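PDB 2QF4: cell shape-determining protein MreC from Streptococcus pneumoniae, which takes part in forming and maintaining cell shape, probably as part of the elongasome that synthesises peripheral peptidoglycan. Local coordinates for residues 57-62 against 161-166; 73-78 against 128-133; 107-112 against 134-139. All coordinates share one frame; numbering follows the deposited sequence.

This chain is the major periplasmic domain of MreC, built from two six-stranded antiparallel beta-barrels, one on each side of its centre. Contact 1 lies inside one barrel and contact 2 inside the other, with their centres about 19 Å apart; in both, every touching residue is buried and the partners are aliphatic groups, joined in contact 1 by a threonine methyl. Contact 3 belongs to the surface of the second barrel, about 13 Å from contact 2 between centres. It shares strand 126-137 with contact 2, and Val133 O accepts a probable hydrogen bond from Gly112 N. There the methyl packing continues, and hydroxyls, backbone amides and a bound diol are added at the strand's end.

Contact 1: residues 57-62 against 161-166; sequences NSTIVN and IELVGN
Thr59 OG1 hydrogen-bonds to the carbonyl O of Ala29, which satisfies the polar branch of a buried residue, while its methyl branch faces Leu163. The two side chains meet tip to tip, with Thr59 CG2 at 4.0 Å from Leu163 CD1. The hydroxyl oxygen stands next to this methyl contact, OG1 to the same CD1 being 4.2 Å. Leu163 divides its two methyls between two residues of strand 59-63: CD2 lies 4.0 Å from Val61 CG2. Here the side chains slide past each other in opposite directions. With chi2 at -180°, CD1 stands anti to CA and runs out to Thr59, while CD2 branches off to the side and meets Val61. The side chains bridge a CA separation of 9.1 Å between Val61 and Leu163. At that spacing the strands cannot be hydrogen-bonded neighbours. Strand 59-63 instead makes backbone bonds with Leu27 and Leu25 along one edge and with Lys53, Ser52 and Ser50 along the other. Ala41 and Leu27, from intervening strands, pack against Val61 and Leu163 respectively. Three steps round the sheet in either direction separate the two strands, so the methyls meet across the interior of a closed six-stranded antiparallel barrel, as in the alpha-lytic protease fold.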
# COMPACT_ATOMS: atom_id res chain seq x y z
N ASN A 57 1.92 -22.48 4.38
CA ASN A 57 2.41 -22.60 3.00
C ASN A 57 1.75 -21.67 1.97
O ASN A 57 1.97 -21.82 0.78
CB ASN A 57 2.31 -24.06 2.53
CG ASN A 57 3.18 -24.97 3.34
OD1 ASN A 57 4.39 -24.77 3.42
ND2 ASN A 57 2.58 -25.95 3.96
N SER A 58 0.96 -20.70 2.44
CA SER A 58 0.30 -19.74 1.56
C SER A 58 0.14 -18.45 2.31
O SER A 58 0.22 -18.42 3.55
CB SER A 58 -1.08 -20.25 1.12
OG SER A 58 -1.98 -20.45 2.20
N THR A 59 -0.12 -17.39 1.55
CA THR A 59 -0.29 -16.04 2.07
C THR A 59 -1.41 -15.37 1.28
O THR A 59 -1.47 -15.46 0.07
CB THR A 59 1.00 -15.20 1.88
OG1 THR A 59 2.06 -15.81 2.60
CG2 THR A 59 0.85 -13.77 2.39
N ILE A 60 -2.32 -14.70 1.97
CA ILE A 60 -3.35 -13.91 1.33
C ILE A 60 -2.94 -12.42 1.36
O ILE A 60 -2.48 -11.90 2.39
CB ILE A 60 -4.73 -14.06 2.00
CG1 ILE A 60 -5.13 -15.55 2.07
CG2 ILE A 60 -5.78 -13.22 1.23
CD1 ILE A 60 -6.51 -15.80 2.68
N VAL A 61 -3.09 -11.79 0.21
CA VAL A 61 -2.76 -10.39 -0.01
C VAL A 61 -4.05 -9.62 -0.28
O VAL A 61 -4.81 -9.98 -1.18
CB VAL A 61 -1.81 -10.22 -1.19
CG1 VAL A 61 -1.62 -8.73 -1.57
CG2 VAL A 61 -0.47 -10.88 -0.89
N ASN A 62 -4.31 -8.58 0.52
CA ASN A 62 -5.43 -7.68 0.34
C ASN A 62 -5.05 -6.59 -0.62
O ASN A 62 -4.07 -5.86 -0.38
CB ASN A 62 -5.82 -7.08 1.66
CG ASN A 62 -7.14 -6.39 1.59
OD1 ASN A 62 -7.22 -5.20 1.83
ND2 ASN A 62 -8.16 -7.10 1.18
N ILE A 161 4.08 -12.32 -7.29
CA ILE A 161 4.04 -11.16 -6.41
C ILE A 161 5.23 -11.25 -5.47
O ILE A 161 5.59 -12.32 -5.03
CB ILE A 161 2.74 -11.16 -5.61
CG1 ILE A 161 1.52 -11.05 -6.54
CG2 ILE A 161 2.71 -10.09 -4.53
CD1 ILE A 161 1.39 -9.77 -7.33
N GLU A 162 5.83 -10.10 -5.19
CA GLU A 162 6.90 -10.03 -4.22
C GLU A 162 6.42 -9.44 -2.90
O GLU A 162 5.89 -8.35 -2.85
CB GLU A 162 8.04 -9.18 -4.78
CG GLU A 162 9.27 -9.18 -3.88
CD GLU A 162 10.41 -8.40 -4.46
OE1 GLU A 162 10.53 -8.30 -5.69
OE2 GLU A 162 11.23 -7.91 -3.69
N LEU A 163 6.58 -10.18 -1.83
CA LEU A 163 6.31 -9.71 -0.48
C LEU A 163 7.59 -9.07 0.06
O LEU A 163 8.69 -9.55 -0.18
CB LEU A 163 5.93 -10.87 0.43
CG LEU A 163 4.71 -11.68 0.03
CD1 LEU A 163 4.49 -12.79 1.04
CD2 LEU A 163 3.48 -10.76 -0.16
N VAL A 164 7.43 -7.96 0.79
CA VAL A 164 8.58 -7.18 1.29
C VAL A 164 8.25 -6.75 2.72
O VAL A 164 7.20 -6.18 3.00
CB VAL A 164 8.84 -5.93 0.42
CG1 VAL A 164 10.08 -5.14 0.89
CG2 VAL A 164 9.03 -6.28 -1.08
N GLY A 165 9.19 -7.00 3.63
CA GLY A 165 9.07 -6.56 5.02
C GLY A 165 10.37 -5.95 5.52
O GLY A 165 11.41 -6.17 4.96
N ASN A 166 10.28 -5.16 6.57
CA ASN A 166 11.45 -4.57 7.20
C ASN A 166 12.18 -5.67 7.92
O ASN A 166 11.57 -6.43 8.63
CB ASN A 166 10.99 -3.50 8.21
CG ASN A 166 12.06 -2.53 8.57
OD1 ASN A 166 13.20 -2.91 8.82
ND2 ASN A 166 11.69 -1.28 8.68

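Contact 2: residues 73-78 against 128-133; sequences ISVKIQ and IPVGEV
The interior of the second six-stranded barrel is crossed here, between strands 74-79 and 126-137, and Ile77 with Val133 makes the closer of two methyl contacts. Ile77 CG2 lies 3.9 Å from Val133 CG2, and the two side chains cross at about a right angle. CG2 of Ile77 stands anti to the backbone N (chi1, measured to CG1, is -57°), and from there it meets the valine methyl. Two residues earlier on strand 74-79, Val75 CG1 approaches Val130 CG2 at 4.4 Å, a looser meeting of branches. The CA atoms of each pair are 8.1 Å apart, too far for direct strand pairing. Strand 114-118 lies between them in the sheet: Ser74 and Lys76 bond through their backbones to Gly118 and Thr116, while Val130 and Gly131 both face Val115 in a classic beta bulge. The bulge explains the uneven register, since one residue lies between Val75 and Ile77, but two lie between Val130 and Val133. The extra residue lets both valines point toward strand 74-79. The strand order 1-2-3-6-5-4 is that of the Greek-key barrels of chymotrypsin-like proteases, consistent with the family's place in the Peptidase_PA clan. Lys76, between the two inward-facing residues, takes the other side of its strand, and its NZ forms a salt bridge with Asp127.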
# COMPACT_ATOMS: atom_id res chain seq x y z
N ILE A 73 -2.27 1.30 6.21
CA ILE A 73 -1.01 1.31 5.53
C ILE A 73 -0.48 2.74 5.46
O ILE A 73 -1.13 3.62 4.90
CB ILE A 73 -1.10 0.74 4.10
CG1 ILE A 73 -1.57 -0.72 4.11
CG2 ILE A 73 0.26 0.85 3.39
CD1 ILE A 73 -2.12 -1.17 2.73
N SER A 74 0.69 2.96 6.05
CA SER A 74 1.33 4.27 6.06
C SER A 74 1.85 4.65 4.68
O SER A 74 2.51 3.85 4.03
CB SER A 74 2.51 4.19 7.06
OG SER A 74 3.40 5.29 6.93
N VAL A 75 1.57 5.88 4.26
CA VAL A 75 2.08 6.46 3.03
C VAL A 75 2.61 7.84 3.31
O VAL A 75 2.32 8.45 4.33
CB VAL A 75 0.99 6.51 1.90
CG1 VAL A 75 0.61 5.09 1.50
CG2 VAL A 75 -0.24 7.32 2.31
N LYS A 76 3.41 8.31 2.36
CA LYS A 76 3.91 9.66 2.42
C LYS A 76 3.89 10.26 1.02
O LYS A 76 3.99 9.60 -0.01
CB LYS A 76 5.30 9.73 3.05
CG LYS A 76 6.36 9.01 2.32
CD LYS A 76 7.68 9.00 3.08
CE LYS A 76 8.72 8.20 2.32
NZ LYS A 76 10.03 8.19 3.04
N ILE A 77 3.69 11.57 1.01
CA ILE A 77 3.54 12.39 -0.19
C ILE A 77 4.67 13.42 -0.18
O ILE A 77 4.85 14.12 0.82
CB ILE A 77 2.19 13.12 -0.18
CG1 ILE A 77 1.02 12.13 -0.05
CG2 ILE A 77 2.03 13.98 -1.41
CD1 ILE A 77 -0.33 12.77 0.27
N GLN A 78 5.39 13.52 -1.29
CA GLN A 78 6.46 14.50 -1.39
C GLN A 78 5.99 15.72 -2.14
O GLN A 78 5.57 15.62 -3.29
CB GLN A 78 7.67 13.87 -2.11
CG GLN A 78 8.96 14.65 -1.93
CD GLN A 78 9.41 14.78 -0.47
OE1 GLN A 78 9.10 13.92 0.38
NE2 GLN A 78 10.17 15.84 -0.17
N ILE A 128 8.36 2.41 -1.04
CA ILE A 128 7.83 1.65 -2.15
C ILE A 128 6.90 2.58 -2.95
O ILE A 128 6.03 3.23 -2.36
CB ILE A 128 7.01 0.45 -1.66
CG1 ILE A 128 7.88 -0.52 -0.85
CG2 ILE A 128 6.35 -0.27 -2.84
CD1 ILE A 128 7.07 -1.57 -0.08
N PRO A 129 7.06 2.67 -4.28
CA PRO A 129 6.16 3.52 -5.07
C PRO A 129 4.70 3.10 -4.90
O PRO A 129 4.39 1.92 -5.00
CB PRO A 129 6.64 3.32 -6.52
CG PRO A 129 8.08 2.93 -6.34
CD PRO A 129 8.10 2.07 -5.13
N VAL A 130 3.83 4.09 -4.74
CA VAL A 130 2.37 3.89 -4.68
C VAL A 130 1.67 4.52 -5.87
O VAL A 130 0.88 3.85 -6.55
CB VAL A 130 1.81 4.44 -3.36
CG1 VAL A 130 0.28 4.29 -3.29
CG2 VAL A 130 2.43 3.70 -2.20
N GLY A 131 1.96 5.78 -6.15
CA GLY A 131 1.33 6.47 -7.26
C GLY A 131 1.59 7.94 -7.21
O GLY A 131 2.57 8.38 -6.60
N GLU A 132 0.71 8.70 -7.86
CA GLU A 132 0.84 10.15 -7.89
C GLU A 132 -0.47 10.78 -7.51
O GLU A 132 -1.55 10.24 -7.81
CB GLU A 132 1.30 10.65 -9.24
CG GLU A 132 0.35 10.45 -10.35
CD GLU A 132 0.87 11.00 -11.68
OE1 GLU A 132 1.86 11.77 -11.68
OE2 GLU A 132 0.27 10.64 -12.71
N VAL A 133 -0.39 11.93 -6.85
CA VAL A 133 -1.57 12.64 -6.43
C VAL A 133 -2.40 13.08 -7.62
O VAL A 133 -1.86 13.60 -8.61
CB VAL A 133 -1.18 13.88 -5.58
CG1 VAL A 133 -2.39 14.76 -5.33
CG2 VAL A 133 -0.53 13.42 -4.27

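Contact 3: residues 107-112 against 134-139. With EDO (1,2-ethanediol), chain D.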
# COMPACT_ATOMS: atom_id res chain seq x y z
N SER A 107 0.44 21.32 4.58
CA SER A 107 1.15 21.68 3.36
C SER A 107 0.27 21.61 2.14
O SER A 107 -0.56 20.70 2.02
CB SER A 107 2.34 20.73 3.08
OG SER A 107 2.95 21.05 1.80
N ASP A 108 0.51 22.49 1.18
CA ASP A 108 -0.07 22.32 -0.13
C ASP A 108 0.30 20.93 -0.67
O ASP A 108 1.38 20.41 -0.43
CB ASP A 108 0.43 23.38 -1.10
CG ASP A 108 -0.06 24.77 -0.80
OD1 ASP A 108 -0.94 24.98 0.06
OD2 ASP A 108 0.46 25.69 -1.48
N ILE A 109 -0.64 20.35 -1.41
CA ILE A 109 -0.45 19.08 -2.08
C ILE A 109 -0.99 19.27 -3.48
O ILE A 109 -2.08 19.82 -3.65
CB ILE A 109 -1.19 17.94 -1.33
CG1 ILE A 109 -0.54 17.65 0.03
CG2 ILE A 109 -1.22 16.64 -2.18
CD1 ILE A 109 -1.35 16.71 0.90
N SER A 110 -0.20 18.89 -4.48
CA SER A 110 -0.52 19.19 -5.88
C SER A 110 -0.60 17.93 -6.70
O SER A 110 0.13 16.96 -6.47
CB SER A 110 0.61 20.04 -6.47
OG SER A 110 0.78 21.26 -5.79
N ALA A 111 -1.38 18.00 -7.76
CA ALA A 111 -1.41 16.94 -8.74
C ALA A 111 0.01 16.61 -9.21
O ALA A 111 0.81 17.52 -9.49
CB ALA A 111 -2.30 17.37 -9.91
N GLY A 112 0.34 15.34 -9.30
CA GLY A 112 1.66 14.87 -9.70
C GLY A 112 2.59 14.59 -8.55
O GLY A 112 3.59 13.90 -8.75
N VAL A 134 -3.70 12.87 -7.53
CA VAL A 134 -4.69 13.49 -8.42
C VAL A 134 -5.13 14.82 -7.84
O VAL A 134 -4.95 15.86 -8.46
CB VAL A 134 -5.87 12.53 -8.68
CG1 VAL A 134 -7.00 13.22 -9.44
CG2 VAL A 134 -5.39 11.30 -9.42
N ALA A 135 -5.72 14.80 -6.64
CA ALA A 135 -6.26 16.02 -6.02
C ALA A 135 -6.48 15.81 -4.55
O ALA A 135 -6.29 14.71 -4.04
CB ALA A 135 -7.59 16.42 -6.72
N THR A 136 -6.85 16.89 -3.89
CA THR A 136 -7.32 16.81 -2.53
C THR A 136 -8.78 17.21 -2.46
O THR A 136 -9.28 17.95 -3.30
CB THR A 136 -6.52 17.69 -1.56
OG1 THR A 136 -6.74 19.06 -1.86
CG2 THR A 136 -5.03 17.40 -1.64
N THR A 137 -9.48 16.72 -1.45
CA THR A 137 -10.84 17.11 -1.20
C THR A 137 -11.00 17.29 0.31
O THR A 137 -10.11 16.98 1.12
CB THR A 137 -11.88 16.14 -1.83
OG1 THR A 137 -13.17 16.76 -1.81
CG2 THR A 137 -11.93 14.81 -1.10
N HIS A 138 -12.11 17.91 0.71
CA HIS A 138 -12.27 18.38 2.09
C HIS A 138 -11.06 19.24 2.46
O HIS A 138 -10.56 19.21 3.58
CB HIS A 138 -12.47 17.25 3.10
CG HIS A 138 -13.53 16.27 2.72
ND1 HIS A 138 -14.80 16.66 2.34
CD2 HIS A 138 -13.50 14.93 2.59
CE1 HIS A 138 -15.51 15.59 2.05
NE2 HIS A 138 -14.75 14.52 2.20
N SER A 139 -10.63 20.06 1.51
CA SER A 139 -9.30 20.65 1.53
C SER A 139 -9.11 21.71 2.59
O SER A 139 -7.97 21.94 2.99
CB SER A 139 -8.96 21.19 0.13
OG SER A 139 -9.10 20.20 -0.91
C1 EDO D . -12.88 21.30 -0.44
O1 EDO D . -11.89 20.65 -1.20
C2 EDO D . -14.24 20.70 -0.62
O2 EDO D . -14.35 19.33 -0.40
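Thr136 holds OG1 between its backbone N and carbonyl carbon (chi1 67°), which turns CG2 toward Ile109. In Ile109, CG1 stands beside the backbone N (chi1 -68°) and CG2 anti to it. The threonine methyl rests against the branch point of Ile109: Thr136 CG2 is 3.9 Å from both CB and CG2 of Ile109, the side chains crossing obliquely. Ile109 also touches Ile77 and Val133, so it joins the loop 107-112 to the barrel interior. At the other end of the loop the methyl of Ala111 rests near a backbone oxygen, CB to Val134 O measuring 3.4 Å. Just beyond, Val134 and Ala135 both face Thr148, a second classic beta bulge in this long strand. Toward the end of the strand the surroundings become polar: OG1 of Thr136, still in the strand, is 2.8 Å from Ser139 OG in the turn. A molecule of 1,2-ethanediol, probably from the crystallisation liquor, spans two successive amides: His138 N donates to its O2 at 2.9 Å, and Ser139 N donates to its O1 at 3.0 Å, the latter fairly straight at 160°. Ser139 OG also comes within 2.8 Å of O1. One face of the His138 ring is met near its rim by Thr137 CG2. The turn thus offers two successive amide N-H groups that a small diol can take up, whereas loop and strand segment meet by van der Waals contact alone, methyl on methyl and Ala111 CB on Val134 O; the bond from Gly112 N goes to the preceding residue, Val133.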